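Local coordinates for ankyrin repeat and SAM domain-containing protein 4B (Mus musculus, PDB 5F3X) that probably acts as a scaffold, its sterile alpha motif domain and C-terminal PDZ-binding tail binding other proteins, at residues B[10-15]-B[36-41]. Numbering follows the deposited sequence.
Sequences TPLEVF and EALLLC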
loop_
_atom_site.group_PDB
_atom_site.type_symbol
_atom_site.label_atom_id
_atom_site.label_comp_id
_atom_site.label_asym_id
_atom_site.label_seq_id
_atom_site.Cartn_x
_atom_site.Cartn_y
_atom_site.Cartn_z
ATOM N N THR B 10 -10.806 -13.601 -6.569
ATOM C CA THR B 10 -11.784 -13.083 -5.632
ATOM C C THR B 10 -11.154 -12.945 -4.242
ATOM O O THR B 10 -10.172 -13.626 -3.911
ATOM C CB THR B 10 -12.997 -14.020 -5.580
ATOM O OG1 THR B 10 -12.664 -15.217 -4.844
ATOM C CG2 THR B 10 -13.462 -14.380 -6.999
ATOM N N PRO B 11 -11.698 -12.061 -3.406
ATOM C CA PRO B 11 -11.173 -11.949 -2.030
ATOM C C PRO B 11 -11.194 -13.268 -1.261
ATOM O O PRO B 11 -10.287 -13.540 -0.455
ATOM C CB PRO B 11 -12.096 -10.896 -1.392
ATOM C CG PRO B 11 -12.690 -10.146 -2.541
ATOM C CD PRO B 11 -12.839 -11.165 -3.647
ATOM N N LEU B 12 -12.215 -14.100 -1.500
ATOM C CA LEU B 12 -12.240 -15.441 -0.928
ATOM C C LEU B 12 -11.009 -16.244 -1.335
ATOM O O LEU B 12 -10.390 -16.917 -0.501
ATOM C CB LEU B 12 -13.507 -16.182 -1.357
ATOM C CG LEU B 12 -13.467 -17.690 -1.043
ATOM C CD1 LEU B 12 -13.481 -17.916 0.455
ATOM C CD2 LEU B 12 -14.602 -18.433 -1.666
ATOM N N GLU B 13 -10.646 -16.211 -2.621
ATOM C CA GLU B 13 -9.522 -17.031 -3.060
ATOM C C GLU B 13 -8.234 -16.614 -2.368
ATOM O O GLU B 13 -7.524 -17.458 -1.800
ATOM C CB GLU B 13 -9.355 -16.969 -4.573
ATOM C CG GLU B 13 -8.120 -17.760 -5.046
ATOM C CD GLU B 13 -8.096 -18.025 -6.544
ATOM O OE1 GLU B 13 -8.934 -17.450 -7.294
ATOM O OE2 GLU B 13 -7.237 -18.829 -6.962
ATOM N N VAL B 14 -7.903 -15.316 -2.419
ATOM C CA VAL B 14 -6.689 -14.841 -1.754
ATOM C C VAL B 14 -6.724 -15.231 -0.291
ATOM O O VAL B 14 -5.722 -15.701 0.270
ATOM C CB VAL B 14 -6.525 -13.312 -1.901
ATOM C CG1 VAL B 14 -5.201 -12.877 -1.278
ATOM C CG2 VAL B 14 -6.601 -12.878 -3.337
ATOM N N PHE B 15 -7.888 -15.042 0.347
ATOM C CA PHE B 15 -8.069 -15.423 1.738
ATOM C C PHE B 15 -7.650 -16.874 1.977
ATOM O O PHE B 15 -6.691 -17.134 2.713
ATOM C CB PHE B 15 -9.519 -15.182 2.149
ATOM C CG PHE B 15 -9.787 -15.483 3.592
ATOM C CD1 PHE B 15 -9.300 -14.643 4.588
ATOM C CD2 PHE B 15 -10.492 -16.617 3.959
ATOM C CE1 PHE B 15 -9.526 -14.928 5.911
ATOM C CE2 PHE B 15 -10.720 -16.901 5.287
ATOM C CZ PHE B 15 -10.236 -16.062 6.263
ATOM N N GLU B 36 -18.025 -13.045 1.865
ATOM C CA GLU B 36 -19.132 -12.508 2.641
ATOM C C GLU B 36 -19.845 -13.616 3.398
ATOM O O GLU B 36 -20.033 -13.530 4.612
ATOM C CB GLU B 36 -20.106 -11.784 1.716
ATOM C CG GLU B 36 -21.484 -11.554 2.293
ATOM C CD GLU B 36 -22.238 -10.418 1.606
ATOM O OE1 GLU B 36 -23.449 -10.228 1.901
ATOM O OE2 GLU B 36 -21.621 -9.704 0.769
ATOM N N ALA B 37 -20.255 -14.665 2.680
ATOM C CA ALA B 37 -20.997 -15.748 3.292
ATOM C C ALA B 37 -20.120 -16.552 4.238
ATOM O O ALA B 37 -20.607 -17.042 5.270
ATOM C CB ALA B 37 -21.586 -16.655 2.215
ATOM N N LEU B 38 -18.832 -16.688 3.912
ATOM C CA LEU B 38 -17.933 -17.470 4.751
ATOM C C LEU B 38 -17.909 -16.932 6.179
ATOM O O LEU B 38 -18.001 -17.706 7.143
ATOM C CB LEU B 38 -16.532 -17.479 4.145
ATOM C CG LEU B 38 -15.542 -18.337 4.920
ATOM C CD1 LEU B 38 -16.133 -19.748 5.079
ATOM C CD2 LEU B 38 -14.157 -18.337 4.250
ATOM N N LEU B 39 -17.824 -15.602 6.336
ATOM C CA LEU B 39 -17.779 -15.019 7.674
ATOM C C LEU B 39 -19.093 -15.188 8.430
ATOM O O LEU B 39 -19.105 -15.051 9.654
ATOM C CB LEU B 39 -17.400 -13.532 7.616
ATOM C CG LEU B 39 -16.154 -13.125 6.802
ATOM C CD1 LEU B 39 -15.715 -11.716 7.124
ATOM C CD2 LEU B 39 -15.005 -14.092 6.991
ATOM N N LEU B 40 -20.191 -15.497 7.738
ATOM C CA LEU B 40 -21.476 -15.830 8.359
ATOM C C LEU B 40 -21.580 -17.297 8.791
ATOM O O LEU B 40 -22.659 -17.736 9.221
ATOM C CB LEU B 40 -22.624 -15.528 7.387
ATOM C CG LEU B 40 -22.962 -14.103 6.954
ATOM C CD1 LEU B 40 -24.246 -14.113 6.100
ATOM C CD2 LEU B 40 -23.130 -13.204 8.155
ATOM N N CYS B 41 -20.512 -18.079 8.625
ATOM C CA CYS B 41 -20.542 -19.516 8.869
ATOM C C CYS B 41 -20.088 -19.864 10.281
ATOM O O CYS B 41 -19.134 -19.279 10.825
ATOM C CB CYS B 41 -19.673 -20.257 7.851
ATOM S SG CYS B 41 -20.473 -20.405 6.254
#
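Leu38 reaches from helix 35-39 to helix 11-18 with a single methyl, CD2, which meets two side chains set one turn apart. Leu38 CD2 lies 3.9 Å from Leu12 CD1, the two leucines crossing at about a right angle. The same methyl also approaches the Phe15 ring at a slant, with Leu38 CD2 3.9 Å from Phe15 CE2 and 4.1 Å from Phe15 CD2. Leu38 extends with CG anti to its backbone N (chi1 -177°), a torsion that sends CG and its methyls toward helix 11-18. The backbones stay well apart, Leu12 CA and Leu38 CA being 8.3 Å from each other. Here two short helices of the five-helix SAM domain bundle meet in its hydrophobic core: Phe28 of helix 25-30 packs on both leucines, while Ala62 and Ile63 of the long helix 53-71 back Phe15 and Leu38 respectively. Away from this buried trio the contact thins out. The Leu39 side chain stops at 5.2 Å, from Leu39 CD2 to Phe15 CZ, and packs on Ile63 and Lys67 of helix 53-71, and Glu36 and Leu40 are exposed. Helix 11-18 begins at its exposed end with Thr10 as N-cap, Thr10 OG1 accepting from Glu13 N at 3.2 Å (N-H...O angle 155°). Pro11, Glu13, Val14 and Phe15 also pack against the chain of a different protein in the assembly.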